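Clostripain-related protein (Bacteroides thetaiotaomicron, PDB 6NAG) probably hydrolyses peptide bonds as a secreted cysteine protease of the C11, or clostripain, family. Local coordinates at residues Q11-Y16 with Y217-V222; W19-T24 with G147-Q152; I31-S36 with P210-G215; G116-S121 with P285-D290; S202-Y207 with S233-Y238. The protein carries 1 engineered substitution. All blocks are in the same frame, centred on the assembly; numbering follows the deposited sequence.

Contact 1 (Q11-Y16 with Y217-V222)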
# COMPACT_ATOMS: atom_id res chain seq x y z
N GLN A 11 -14.56 -0.44 -13.91
CA GLN A 11 -13.81 0.79 -13.68
C GLN A 11 -14.48 1.73 -12.69
O GLN A 11 -15.71 1.87 -12.68
CB GLN A 11 -13.57 1.52 -15.00
CG GLN A 11 -12.66 2.73 -14.88
CD GLN A 11 -12.84 3.71 -16.02
OE1 GLN A 11 -13.90 3.77 -16.65
NE2 GLN A 11 -11.80 4.50 -16.30
N THR A 12 -13.67 2.39 -11.87
CA THR A 12 -14.14 3.47 -11.02
C THR A 12 -13.41 4.76 -11.37
O THR A 12 -12.18 4.81 -11.32
CB THR A 12 -13.93 3.17 -9.52
OG1 THR A 12 -14.79 2.09 -9.12
CG2 THR A 12 -14.25 4.39 -8.68
N VAL A 13 -14.17 5.78 -11.75
CA VAL A 13 -13.59 7.09 -12.00
C VAL A 13 -13.80 7.96 -10.76
O VAL A 13 -14.92 8.38 -10.47
CB VAL A 13 -14.21 7.78 -13.23
CG1 VAL A 13 -13.63 9.17 -13.41
CG2 VAL A 13 -14.00 6.94 -14.47
N PHE A 14 -12.72 8.21 -10.04
CA PHE A 14 -12.79 8.96 -8.79
C PHE A 14 -12.44 10.43 -8.98
O PHE A 14 -11.27 10.78 -9.17
CB PHE A 14 -11.88 8.33 -7.74
CG PHE A 14 -11.83 9.08 -6.44
CD1 PHE A 14 -12.99 9.44 -5.79
CD2 PHE A 14 -10.61 9.42 -5.87
CE1 PHE A 14 -12.95 10.13 -4.59
CE2 PHE A 14 -10.56 10.11 -4.67
CZ PHE A 14 -11.73 10.46 -4.03
N MET A 15 -13.45 11.29 -8.94
CA MET A 15 -13.23 12.73 -8.98
C MET A 15 -12.94 13.25 -7.58
O MET A 15 -13.80 13.22 -6.70
CB MET A 15 -14.43 13.45 -9.59
CG MET A 15 -14.26 14.96 -9.66
SD MET A 15 -15.50 15.78 -10.67
CE MET A 15 -14.79 15.57 -12.30
N TYR A 16 -11.72 13.73 -7.38
CA TYR A 16 -11.25 14.15 -6.07
C TYR A 16 -11.14 15.67 -5.99
O TYR A 16 -10.31 16.28 -6.66
CB TYR A 16 -9.90 13.49 -5.78
CG TYR A 16 -9.24 13.90 -4.49
CD1 TYR A 16 -9.85 13.64 -3.26
CD2 TYR A 16 -8.00 14.52 -4.48
CE1 TYR A 16 -9.24 14.00 -2.08
CE2 TYR A 16 -7.38 14.88 -3.30
CZ TYR A 16 -8.01 14.62 -2.10
OH TYR A 16 -7.39 14.98 -0.93
N TYR A 217 -14.81 10.20 -22.57
CA TYR A 217 -13.46 9.76 -22.87
C TYR A 217 -12.77 9.26 -21.61
O TYR A 217 -11.80 8.49 -21.68
CB TYR A 217 -12.65 10.89 -23.50
CG TYR A 217 -13.20 11.38 -24.82
CD1 TYR A 217 -13.77 10.50 -25.73
CD2 TYR A 217 -13.15 12.73 -25.16
CE1 TYR A 217 -14.27 10.95 -26.94
CE2 TYR A 217 -13.65 13.19 -26.36
CZ TYR A 217 -14.21 12.29 -27.25
OH TYR A 217 -14.71 12.75 -28.45
N LEU A 218 -13.27 9.69 -20.46
CA LEU A 218 -12.72 9.30 -19.17
C LEU A 218 -13.29 7.96 -18.72
O LEU A 218 -12.73 7.30 -17.84
CB LEU A 218 -13.02 10.36 -18.12
CG LEU A 218 -12.52 11.79 -18.38
CD1 LEU A 218 -13.16 12.76 -17.41
CD2 LEU A 218 -11.00 11.85 -18.28
N ILE A 219 -14.39 7.56 -19.34
CA ILE A 219 -15.16 6.40 -18.91
C ILE A 219 -15.03 5.23 -19.88
O ILE A 219 -15.04 5.42 -21.10
CB ILE A 219 -16.65 6.77 -18.74
CG1 ILE A 219 -16.79 7.92 -17.75
CG2 ILE A 219 -17.46 5.57 -18.27
CD1 ILE A 219 -18.20 8.47 -17.65
N GLY A 220 -14.89 4.02 -19.34
CA GLY A 220 -14.76 2.82 -20.15
C GLY A 220 -13.36 2.69 -20.72
O GLY A 220 -12.38 2.78 -19.98
N LYS A 221 -13.27 2.47 -22.03
CA LYS A 221 -11.98 2.50 -22.69
C LYS A 221 -11.51 3.94 -22.79
O LYS A 221 -12.09 4.75 -23.51
CB LYS A 221 -12.06 1.86 -24.08
CG LYS A 221 -10.69 1.63 -24.71
CD LYS A 221 -10.81 1.15 -26.15
CE LYS A 221 -9.43 0.89 -26.74
NZ LYS A 221 -8.54 2.07 -26.61
N VAL A 222 -10.46 4.27 -22.04
CA VAL A 222 -9.99 5.64 -21.94
C VAL A 222 -9.44 6.16 -23.26
O VAL A 222 -8.49 5.61 -23.82
CB VAL A 222 -8.91 5.79 -20.85
CG1 VAL A 222 -8.53 7.25 -20.70
CG2 VAL A 222 -9.41 5.22 -19.54
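Q11 reaches from the start of strand 11-17 to the turn that follows helix 211-218, and both hydrogen bonds across the contact are made by its carboxamide. Beyond CB the chain is extended: CG stands anti to the backbone N (chi1 -174°), and this straight run carries Q11 CD across to the other segment, 3.9 Å from G220 N. Q11 OE1 accepts the G220 N-H at 2.9 Å, with the donor tilted 25° from the carbonyl plane, while Q11 NE2 gives a weak bond to L218 O at 3.3 Å. Q11 NE2 also passes V222 CG2 at 4.1 Å. Glycine suits position 220 because the turn there has a positive phi of 78°. Two residues along the strand, V13 CG2 packs on I219 CG1 at 4.4 Å and also rests against the L218 carbonyl oxygen. The strand runs between strands 46-53 and 105-111 in the central sheet of this clan CD fold, so the contact joins the sheet to the end of a covering helix. L218 O has a second donor in Y173 OH. A glutamine fits because one uncharged group both gives and takes a hydrogen bond, answering two backbone groups of opposite polarity in a buried place.

Contact 2 (W19-T24 with G147-Q152)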
# COMPACT_ATOMS: atom_id res chain seq x y z
N TRP A 19 -10.36 20.94 -0.64
CA TRP A 19 -10.62 22.37 -0.47
C TRP A 19 -9.65 23.21 -1.29
O TRP A 19 -8.45 22.97 -1.31
CB TRP A 19 -10.53 22.75 1.01
CG TRP A 19 -10.85 24.19 1.27
CD1 TRP A 19 -10.01 25.15 1.75
CD2 TRP A 19 -12.11 24.85 1.05
NE1 TRP A 19 -10.66 26.36 1.85
CE2 TRP A 19 -11.96 26.19 1.42
CE3 TRP A 19 -13.35 24.42 0.57
CZ2 TRP A 19 -12.99 27.12 1.34
CZ3 TRP A 19 -14.38 25.33 0.49
CH2 TRP A 19 -14.20 26.67 0.87
N SER A 20 -10.20 24.22 -1.97
CA SER A 20 -9.43 25.04 -2.90
C SER A 20 -9.59 26.53 -2.62
O SER A 20 -9.17 27.36 -3.43
CB SER A 20 -9.85 24.74 -4.33
OG SER A 20 -11.22 25.07 -4.52
N ASP A 21 -10.20 26.85 -1.49
CA ASP A 21 -10.46 28.23 -1.06
C ASP A 21 -11.43 28.99 -1.96
O ASP A 21 -12.41 29.55 -1.47
CB ASP A 21 -9.14 29.01 -0.95
CG ASP A 21 -8.30 28.57 0.24
OD1 ASP A 21 -8.88 28.38 1.33
OD2 ASP A 21 -7.07 28.43 0.08
N ASN A 22 -11.19 29.01 -3.27
CA ASN A 22 -12.01 29.83 -4.16
C ASN A 22 -12.39 29.19 -5.50
O ASN A 22 -12.70 29.90 -6.46
CB ASN A 22 -11.31 31.16 -4.42
CG ASN A 22 -10.04 31.00 -5.24
OD1 ASN A 22 -9.45 29.92 -5.28
ND2 ASN A 22 -9.61 32.08 -5.88
N LEU A 23 -12.36 27.87 -5.58
CA LEU A 23 -12.76 27.18 -6.80
C LEU A 23 -14.00 26.32 -6.58
O LEU A 23 -14.35 25.50 -7.42
CB LEU A 23 -11.63 26.31 -7.33
CG LEU A 23 -10.32 27.01 -7.73
CD1 LEU A 23 -9.25 25.97 -7.97
CD2 LEU A 23 -10.53 27.87 -8.96
N THR A 24 -14.66 26.53 -5.45
CA THR A 24 -15.81 25.73 -5.06
C THR A 24 -16.96 25.87 -6.06
O THR A 24 -17.62 24.89 -6.40
CB THR A 24 -16.31 26.11 -3.66
OG1 THR A 24 -15.20 26.18 -2.76
CG2 THR A 24 -17.31 25.09 -3.14
N GLY A 147 -3.79 22.01 -4.23
CA GLY A 147 -4.77 22.20 -3.18
C GLY A 147 -5.31 23.61 -3.14
O GLY A 147 -5.63 24.19 -4.18
N GLY A 148 -5.41 24.17 -1.94
CA GLY A 148 -5.92 25.52 -1.76
C GLY A 148 -4.86 26.58 -2.01
O GLY A 148 -3.74 26.27 -2.42
N LEU A 149 -5.22 27.83 -1.76
CA LEU A 149 -4.28 28.93 -1.92
C LEU A 149 -3.49 29.16 -0.63
O LEU A 149 -2.50 29.88 -0.62
CB LEU A 149 -5.02 30.21 -2.32
CG LEU A 149 -5.79 30.15 -3.64
CD1 LEU A 149 -6.68 31.38 -3.79
CD2 LEU A 149 -4.83 30.03 -4.80
N ASN A 150 -3.95 28.53 0.45
CA ASN A 150 -3.23 28.55 1.71
C ASN A 150 -2.36 27.31 1.88
O ASN A 150 -2.78 26.21 1.54
CB ASN A 150 -4.19 28.66 2.90
CG ASN A 150 -4.92 29.98 2.93
OD1 ASN A 150 -4.30 31.04 3.04
ND2 ASN A 150 -6.24 29.93 2.86
N ALA A 151 -1.16 27.50 2.42
CA ALA A 151 -0.24 26.40 2.65
C ALA A 151 -0.84 25.36 3.58
O ALA A 151 -0.47 24.19 3.55
CB ALA A 151 1.07 26.93 3.21
N GLN A 152 -1.79 25.80 4.41
CA GLN A 152 -2.51 24.91 5.31
C GLN A 152 -3.35 23.90 4.53
O GLN A 152 -3.59 22.79 4.99
CB GLN A 152 -3.40 25.73 6.25
CG GLN A 152 -4.23 24.92 7.22
CD GLN A 152 -5.19 25.78 8.02
OE1 GLN A 152 -5.28 26.99 7.81
NE2 GLN A 152 -5.92 25.15 8.94
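D21 fills the tight part of this contact, where its OD2 accepts two successive backbone amides. L149 N reaches D21 OD2 at 2.7 Å on the anti side, and N150 N reaches the same D21 OD2 at 3.1 Å nearly in line with the C-O bond. Beside it the main chains lie close, S20 CA being 3.7 Å from G148 CA; glycine suits position 148 because a CB there would run into OD2. The other oxygen, D21 OD1, takes a weak bond from W19 NE1. Toward solvent the fit is looser: the exposed N22 and L149 side chains cross at about a right angle, and the N150 amide stands 80° to the D21 carboxylate. D21 is the middle residue of a classic gamma turn, closed by N22 N to S20 O, in the loop between strand 11-17 and helix 24-38. With an alanine here, the L149 and N150 amides would probably lose their shared acceptor and the W19 indole would be freer to turn. One oxygen thus satisfies two successive amides and pins loop 147-152 to the turn.

Contact 3 (I31-S36 with P210-G215)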
# COMPACT_ATOMS: atom_id res chain seq x y z
N ILE A 31 -19.16 19.18 -11.68
CA ILE A 31 -20.03 18.06 -11.32
C ILE A 31 -21.29 18.08 -12.19
O ILE A 31 -21.76 17.04 -12.65
CB ILE A 31 -20.42 18.11 -9.83
CG1 ILE A 31 -19.17 17.96 -8.96
CG2 ILE A 31 -21.42 17.01 -9.50
CD1 ILE A 31 -19.45 18.08 -7.48
N SER A 32 -21.83 19.28 -12.41
CA SER A 32 -23.02 19.45 -13.23
C SER A 32 -22.76 19.04 -14.68
O SER A 32 -23.61 18.42 -15.32
CB SER A 32 -23.50 20.90 -13.17
OG SER A 32 -24.65 21.09 -13.98
N ASP A 33 -21.58 19.38 -15.19
CA ASP A 33 -21.20 19.03 -16.56
C ASP A 33 -21.00 17.53 -16.71
O ASP A 33 -21.42 16.93 -17.70
CB ASP A 33 -19.93 19.77 -16.98
CG ASP A 33 -20.18 21.24 -17.28
OD1 ASP A 33 -21.36 21.61 -17.47
OD2 ASP A 33 -19.21 22.01 -17.33
N LEU A 34 -20.34 16.92 -15.72
CA LEU A 34 -20.08 15.49 -15.74
C LEU A 34 -21.38 14.70 -15.59
O LEU A 34 -21.51 13.59 -16.11
CB LEU A 34 -19.10 15.11 -14.63
CG LEU A 34 -18.67 13.64 -14.56
CD1 LEU A 34 -17.94 13.24 -15.83
CD2 LEU A 34 -17.81 13.39 -13.33
N GLU A 35 -22.34 15.28 -14.87
CA GLU A 35 -23.62 14.63 -14.63
C GLU A 35 -24.46 14.60 -15.90
O GLU A 35 -25.31 13.72 -16.07
CB GLU A 35 -24.37 15.34 -13.50
CG GLU A 35 -25.58 14.59 -12.98
CD GLU A 35 -26.17 15.23 -11.74
OE1 GLU A 35 -27.24 14.77 -11.28
OE2 GLU A 35 -25.57 16.19 -11.22
N SER A 36 -24.22 15.56 -16.79
CA SER A 36 -24.93 15.61 -18.06
C SER A 36 -24.48 14.47 -18.97
O SER A 36 -25.22 14.05 -19.87
CB SER A 36 -24.71 16.95 -18.76
OG SER A 36 -23.36 17.09 -19.17
N PRO A 210 -13.62 20.58 -19.64
CA PRO A 210 -14.99 20.52 -20.17
C PRO A 210 -15.57 19.11 -20.06
O PRO A 210 -15.66 18.41 -21.07
CB PRO A 210 -14.81 20.94 -21.63
CG PRO A 210 -13.43 20.50 -21.97
CD PRO A 210 -12.62 20.67 -20.71
N TYR A 211 -15.95 18.72 -18.85
CA TYR A 211 -16.37 17.34 -18.58
C TYR A 211 -17.63 16.94 -19.34
O TYR A 211 -17.91 15.75 -19.49
CB TYR A 211 -16.58 17.14 -17.08
CG TYR A 211 -15.31 17.29 -16.27
CD1 TYR A 211 -14.35 16.29 -16.26
CD2 TYR A 211 -15.07 18.44 -15.53
CE1 TYR A 211 -13.19 16.42 -15.53
CE2 TYR A 211 -13.91 18.58 -14.79
CZ TYR A 211 -12.97 17.57 -14.80
OH TYR A 211 -11.81 17.70 -14.07
N ALA A 212 -18.39 17.92 -19.82
CA ALA A 212 -19.59 17.63 -20.60
C ALA A 212 -19.23 17.22 -22.02
O ALA A 212 -20.07 16.73 -22.77
CB ALA A 212 -20.52 18.83 -20.61
N GLU A 213 -17.96 17.41 -22.39
CA GLU A 213 -17.51 17.13 -23.74
C GLU A 213 -16.42 16.05 -23.77
O GLU A 213 -16.22 15.40 -24.80
CB GLU A 213 -17.00 18.41 -24.41
CG GLU A 213 -18.07 19.47 -24.58
CD GLU A 213 -17.51 20.78 -25.11
OE1 GLU A 213 -16.39 20.77 -25.66
OE2 GLU A 213 -18.19 21.82 -24.96
N ILE A 214 -15.72 15.87 -22.66
CA ILE A 214 -14.65 14.89 -22.59
C ILE A 214 -14.90 13.82 -21.53
O ILE A 214 -14.06 12.95 -21.31
CB ILE A 214 -13.29 15.56 -22.29
CG1 ILE A 214 -13.30 16.22 -20.91
CG2 ILE A 214 -12.95 16.58 -23.37
CD1 ILE A 214 -12.25 15.69 -19.97
N GLY A 215 -16.06 13.89 -20.88
CA GLY A 215 -16.40 12.97 -19.81
C GLY A 215 -16.48 11.52 -20.25
O GLY A 215 -16.06 10.62 -19.51
O HOH W 1 -18.21 21.07 -20.03
O HOH W 2 -22.71 15.94 -22.05
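D33 OD2 is joined to A212 N through a water, which donates to D33 OD2 in a weak bond of 3.0 Å and accepts from A212 N at 3.2 Å. Y207 OH is a second, weak partner of D33 OD2, and the other carboxylate oxygen, OD1, is bonded by Q29 NE2 one turn earlier. This is helix-helix packing on one face of the central sheet of the clan CD protease fold: the axes of 31-36 and 211-215 approach to 7.5 Å and cross at -43°. So close an approach asks for small groups where the backbones meet. A212 supplies one, its CB resting 3.6 Å from S36 OG and its CA making a CH...O contact of 3.5 Å with D33 O. A second water bridges S36 OG and A212 O, donating to both. On the sheet side the contact turns apolar. L34 and Y211 meet through their CB atoms, and both side chains also touch M15 of strand 11-17. With CG anti to its carbonyl carbon (chi1 -64°), Y211 turns its ring away from the neighbouring helix, and its hydroxyl bonds D177 OD2. Lacking a side chain, G215 leaves room for the leucine branch, and L34 CD1 comes to 4.3 Å from G215 CA.

Contact 4 (G116-S121 with P285-D290)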
# COMPACT_ATOMS: atom_id res chain seq x y z
N GLY A 116 2.61 22.47 -9.56
CA GLY A 116 3.59 21.48 -9.97
C GLY A 116 4.27 20.73 -8.84
O GLY A 116 3.62 20.29 -7.89
N TRP A 117 5.58 20.58 -8.96
CA TRP A 117 6.37 19.79 -8.01
C TRP A 117 6.75 20.58 -6.77
O TRP A 117 7.27 20.01 -5.81
CB TRP A 117 7.63 19.27 -8.69
CG TRP A 117 8.52 20.38 -9.17
CD1 TRP A 117 8.50 20.97 -10.40
CD2 TRP A 117 9.56 21.03 -8.42
NE1 TRP A 117 9.46 21.95 -10.46
CE2 TRP A 117 10.12 22.01 -9.26
CE3 TRP A 117 10.06 20.88 -7.13
CZ2 TRP A 117 11.17 22.83 -8.85
CZ3 TRP A 117 11.09 21.70 -6.72
CH2 TRP A 117 11.64 22.67 -7.58
N ILE A 118 6.52 21.89 -6.81
CA ILE A 118 6.91 22.79 -5.74
C ILE A 118 6.42 22.31 -4.38
O ILE A 118 5.24 22.06 -4.20
CB ILE A 118 6.39 24.22 -5.98
CG1 ILE A 118 6.90 24.75 -7.32
CG2 ILE A 118 6.79 25.15 -4.85
CD1 ILE A 118 8.41 24.79 -7.43
N PRO A 119 7.35 22.17 -3.42
CA PRO A 119 7.00 21.73 -2.06
C PRO A 119 6.17 22.76 -1.31
O PRO A 119 6.32 23.96 -1.55
CB PRO A 119 8.37 21.53 -1.40
CG PRO A 119 9.29 22.41 -2.16
CD PRO A 119 8.80 22.38 -3.58
N VAL A 120 5.30 22.30 -0.42
CA VAL A 120 4.46 23.18 0.37
C VAL A 120 5.30 24.06 1.28
O VAL A 120 4.98 25.23 1.51
CB VAL A 120 3.45 22.38 1.22
CG1 VAL A 120 2.57 23.31 2.05
CG2 VAL A 120 2.59 21.49 0.33
N SER A 121 6.41 23.51 1.77
CA SER A 121 7.31 24.23 2.66
C SER A 121 7.86 25.50 2.01
O SER A 121 8.05 26.51 2.68
CB SER A 121 8.47 23.32 3.09
OG SER A 121 9.28 22.97 1.98
N PRO A 285 11.53 35.19 -11.82
CA PRO A 285 12.06 34.25 -12.81
C PRO A 285 11.12 33.10 -13.14
O PRO A 285 10.26 32.75 -12.32
CB PRO A 285 13.34 33.72 -12.15
CG PRO A 285 13.67 34.70 -11.09
CD PRO A 285 12.36 35.21 -10.60
N VAL A 286 11.27 32.53 -14.33
CA VAL A 286 10.42 31.43 -14.77
C VAL A 286 10.65 30.18 -13.92
O VAL A 286 11.78 29.84 -13.60
CB VAL A 286 10.68 31.09 -16.26
CG1 VAL A 286 9.74 30.00 -16.74
CG2 VAL A 286 10.54 32.34 -17.11
N ILE A 287 9.56 29.52 -13.55
CA ILE A 287 9.65 28.27 -12.80
C ILE A 287 9.51 27.07 -13.74
O ILE A 287 10.28 26.11 -13.64
CB ILE A 287 8.56 28.19 -11.71
CG1 ILE A 287 8.67 29.39 -10.77
CG2 ILE A 287 8.68 26.89 -10.93
CD1 ILE A 287 7.61 29.42 -9.69
N PHE A 288 8.54 27.13 -14.64
CA PHE A 288 8.25 26.01 -15.52
C PHE A 288 8.63 26.31 -16.97
O PHE A 288 7.92 27.03 -17.68
CB PHE A 288 6.76 25.65 -15.43
CG PHE A 288 6.28 25.41 -14.03
CD1 PHE A 288 6.54 24.20 -13.39
CD2 PHE A 288 5.58 26.38 -13.35
CE1 PHE A 288 6.10 23.98 -12.10
CE2 PHE A 288 5.14 26.17 -12.06
CZ PHE A 288 5.40 24.96 -11.43
N PHE A 289 9.75 25.74 -17.41
CA PHE A 289 10.21 25.89 -18.78
C PHE A 289 9.73 24.73 -19.64
O PHE A 289 9.48 23.65 -19.13
CB PHE A 289 11.74 25.96 -18.84
CG PHE A 289 12.34 27.05 -18.01
CD1 PHE A 289 12.59 26.85 -16.66
CD2 PHE A 289 12.69 28.26 -18.57
CE1 PHE A 289 13.15 27.84 -15.89
CE2 PHE A 289 13.26 29.26 -17.81
CZ PHE A 289 13.49 29.05 -16.46
N ASP A 290 9.61 24.95 -20.94
CA ASP A 290 9.32 23.87 -21.87
C ASP A 290 10.49 22.89 -21.90
O ASP A 290 11.63 23.29 -22.16
CB ASP A 290 9.02 24.40 -23.27
CG ASP A 290 8.72 23.30 -24.26
OD1 ASP A 290 7.59 22.76 -24.22
OD2 ASP A 290 9.60 22.97 -25.07
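F288 packs its ring end against G116, W117 and I118, making a small hydrophobic core between two loops of the clan CD protease fold. One loop follows strand 113-114; the other runs into strand 289-290, half of a two-stranded antiparallel sheet. The contacts of the F288 ring are oblique: F288 CE1 lies 4.2 Å from W117 CD1 and 4.1 Å from G116 CA. Glycine suits position 116 twice over, since phi is positive (61°) and a CB there would run into F288 CE1. Y180, outside both loops, stacks with the same ring. The aliphatic contacts fall to two isoleucines that cross at about a right angle, with I118 CD1 4.1 Å from I287 CG2; I118 CG1 also approaches F288 CZ at 4.4 Å. In each isoleucine a single methyl touches both a ring of its own loop and the other isoleucine, and I118 CD1 sits over the rim of the W117 indole. Hydrogen bonds lie around this core rather than across it: D281 OD2 takes both I287 N and F288 N, while S344 OG is shared by I287 O and W117 NE1. I287 CG2, anti to its backbone N, lies 3.7 Å above the centre of the F288 ring.

Contact 5 (S202-Y207 with S233-Y238)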
# COMPACT_ATOMS: atom_id res chain seq x y z
N SER A 202 0.73 24.92 -18.40
CA SER A 202 0.51 26.29 -17.98
C SER A 202 -0.73 26.41 -17.10
O SER A 202 -1.11 25.47 -16.41
CB SER A 202 0.38 27.20 -19.20
OG SER A 202 1.51 27.09 -20.04
N GLU A 203 -1.36 27.58 -17.14
CA GLU A 203 -2.53 27.84 -16.32
C GLU A 203 -3.83 27.46 -17.02
O GLU A 203 -4.05 27.81 -18.18
CB GLU A 203 -2.57 29.31 -15.89
CG GLU A 203 -1.51 29.67 -14.86
CD GLU A 203 -1.60 31.11 -14.39
OE1 GLU A 203 -2.70 31.69 -14.43
OE2 GLU A 203 -0.56 31.66 -13.98
N VAL A 204 -4.68 26.74 -16.30
CA VAL A 204 -6.00 26.38 -16.79
C VAL A 204 -7.01 27.40 -16.28
O VAL A 204 -6.95 27.80 -15.11
CB VAL A 204 -6.42 24.97 -16.33
CG1 VAL A 204 -7.75 24.58 -16.95
CG2 VAL A 204 -5.35 23.97 -16.69
N MET A 205 -7.92 27.83 -17.15
CA MET A 205 -8.97 28.76 -16.74
C MET A 205 -9.79 28.15 -15.61
O MET A 205 -9.86 26.93 -15.47
CB MET A 205 -9.87 29.10 -17.93
CG MET A 205 -9.13 29.62 -19.15
SD MET A 205 -8.00 30.97 -18.79
CE MET A 205 -9.13 32.18 -18.08
N ALA A 206 -10.40 29.01 -14.80
CA ALA A 206 -11.11 28.59 -13.60
C ALA A 206 -12.19 27.54 -13.88
O ALA A 206 -12.50 26.71 -13.03
CB ALA A 206 -11.73 29.79 -12.90
N TYR A 207 -12.74 27.57 -15.09
CA TYR A 207 -13.77 26.62 -15.50
C TYR A 207 -13.26 25.18 -15.40
O TYR A 207 -13.98 24.28 -14.97
CB TYR A 207 -14.23 26.91 -16.93
CG TYR A 207 -15.51 26.21 -17.31
CD1 TYR A 207 -16.75 26.81 -17.11
CD2 TYR A 207 -15.49 24.93 -17.87
CE1 TYR A 207 -17.92 26.17 -17.45
CE2 TYR A 207 -16.66 24.29 -18.21
CZ TYR A 207 -17.87 24.91 -18.00
OH TYR A 207 -19.04 24.27 -18.35
N SER A 233 -10.57 21.87 -28.31
CA SER A 233 -11.79 22.32 -28.97
C SER A 233 -12.57 23.31 -28.11
O SER A 233 -13.09 24.30 -28.61
CB SER A 233 -12.67 21.13 -29.33
OG SER A 233 -13.92 21.56 -29.83
N PHE A 234 -12.63 23.02 -26.81
CA PHE A 234 -13.36 23.87 -25.88
C PHE A 234 -12.66 25.21 -25.65
O PHE A 234 -13.28 26.26 -25.73
CB PHE A 234 -13.54 23.14 -24.54
CG PHE A 234 -14.25 23.95 -23.50
CD1 PHE A 234 -15.63 24.05 -23.50
CD2 PHE A 234 -13.54 24.62 -22.51
CE1 PHE A 234 -16.29 24.80 -22.54
CE2 PHE A 234 -14.19 25.36 -21.55
CZ PHE A 234 -15.57 25.45 -21.56
N TYR A 235 -11.36 25.16 -25.37
CA TYR A 235 -10.62 26.36 -25.01
C TYR A 235 -10.05 27.11 -26.21
O TYR A 235 -9.34 28.10 -26.04
CB TYR A 235 -9.49 26.02 -24.03
CG TYR A 235 -9.96 25.91 -22.60
CD1 TYR A 235 -10.43 27.02 -21.92
CD2 TYR A 235 -9.93 24.69 -21.93
CE1 TYR A 235 -10.86 26.93 -20.61
CE2 TYR A 235 -10.37 24.59 -20.62
CZ TYR A 235 -10.83 25.71 -19.97
OH TYR A 235 -11.26 25.62 -18.67
N SER A 236 -10.35 26.65 -27.42
CA SER A 236 -9.93 27.37 -28.61
C SER A 236 -10.93 28.47 -28.93
O SER A 236 -10.61 29.43 -29.64
CB SER A 236 -9.79 26.42 -29.81
OG SER A 236 -11.02 25.79 -30.11
N THR A 237 -12.14 28.34 -28.39
CA THR A 237 -13.20 29.31 -28.62
C THR A 237 -13.77 29.83 -27.31
O THR A 237 -14.85 30.43 -27.29
CB THR A 237 -14.34 28.71 -29.47
OG1 THR A 237 -14.86 27.54 -28.81
CG2 THR A 237 -13.83 28.31 -30.84
N TYR A 238 -13.05 29.61 -26.22
CA TYR A 238 -13.47 30.09 -24.91
C TYR A 238 -13.29 31.60 -24.83
O TYR A 238 -12.58 32.19 -25.65
CB TYR A 238 -12.68 29.38 -23.81
CG TYR A 238 -13.23 29.58 -22.41
CD1 TYR A 238 -14.41 28.96 -22.02
CD2 TYR A 238 -12.57 30.37 -21.49
CE1 TYR A 238 -14.91 29.13 -20.74
CE2 TYR A 238 -13.07 30.55 -20.21
CZ TYR A 238 -14.24 29.92 -19.85
OH TYR A 238 -14.74 30.10 -18.58
O HOH W 3 -13.34 30.25 -16.28
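Y207 offers one face of its ring to F234, whose CZ comes 3.7 Å from Y207 CE2. The planes are inclined by only 30°, but the rings are strongly offset, their centroids 5.3 Å apart, and little of one lies over the other. Y235 meets the same tyrosine quite differently, its OH standing near the plane of the Y207 ring at the edge and 3.7 Å from Y207 CB. Y238 comes obliquely, bringing its own OH to 3.6 Å from Y207 CB. Flat rings suit this end of helix 224-235, where they cover the loop from strand 194-199 to helix 211-218 in the clan CD protease fold. Within the cluster F234 CD2 lies over the centre of the Y235 ring. M205 leans on this ring from the loop, its CG 3.5 Å from Y235 CE1; bends at chi2 and chi3 (-52° and -58°) then lead the sulfur end away. The Y235 hydroxyl bonds the carbonyl of G208. Were Y235 an alanine, the G208 carbonyl would probably lose its partner and M205 the ring against its CG. A water connects the two segments, accepting from Y207 N at 3.0 Å and lying 2.7 Å from Y238 OH.

In the fold
Contacts 1 and 4 are buried, on opposite sides of the chain's centre, yet unlike in chemistry: a polar amide meets backbone groups in the first, hydrocarbon and rings alone meet in the second. Contacts 2 and 3 are partly buried, and contact 5 lies at the surface; water mediates in contacts 3 and 5. Contacts 1 and 3 share helix 211-218 and touch where M15 packs on Y211 and L34, so sheet, first helix and this helix are knit together. Contact 5 adds the next helix, meeting contact 3 through P210 on F234 and a weak D33-Y207 hydrogen bond. Contact 2 joins loops by a carboxylate and touches contact 4 where A151 packs on V120.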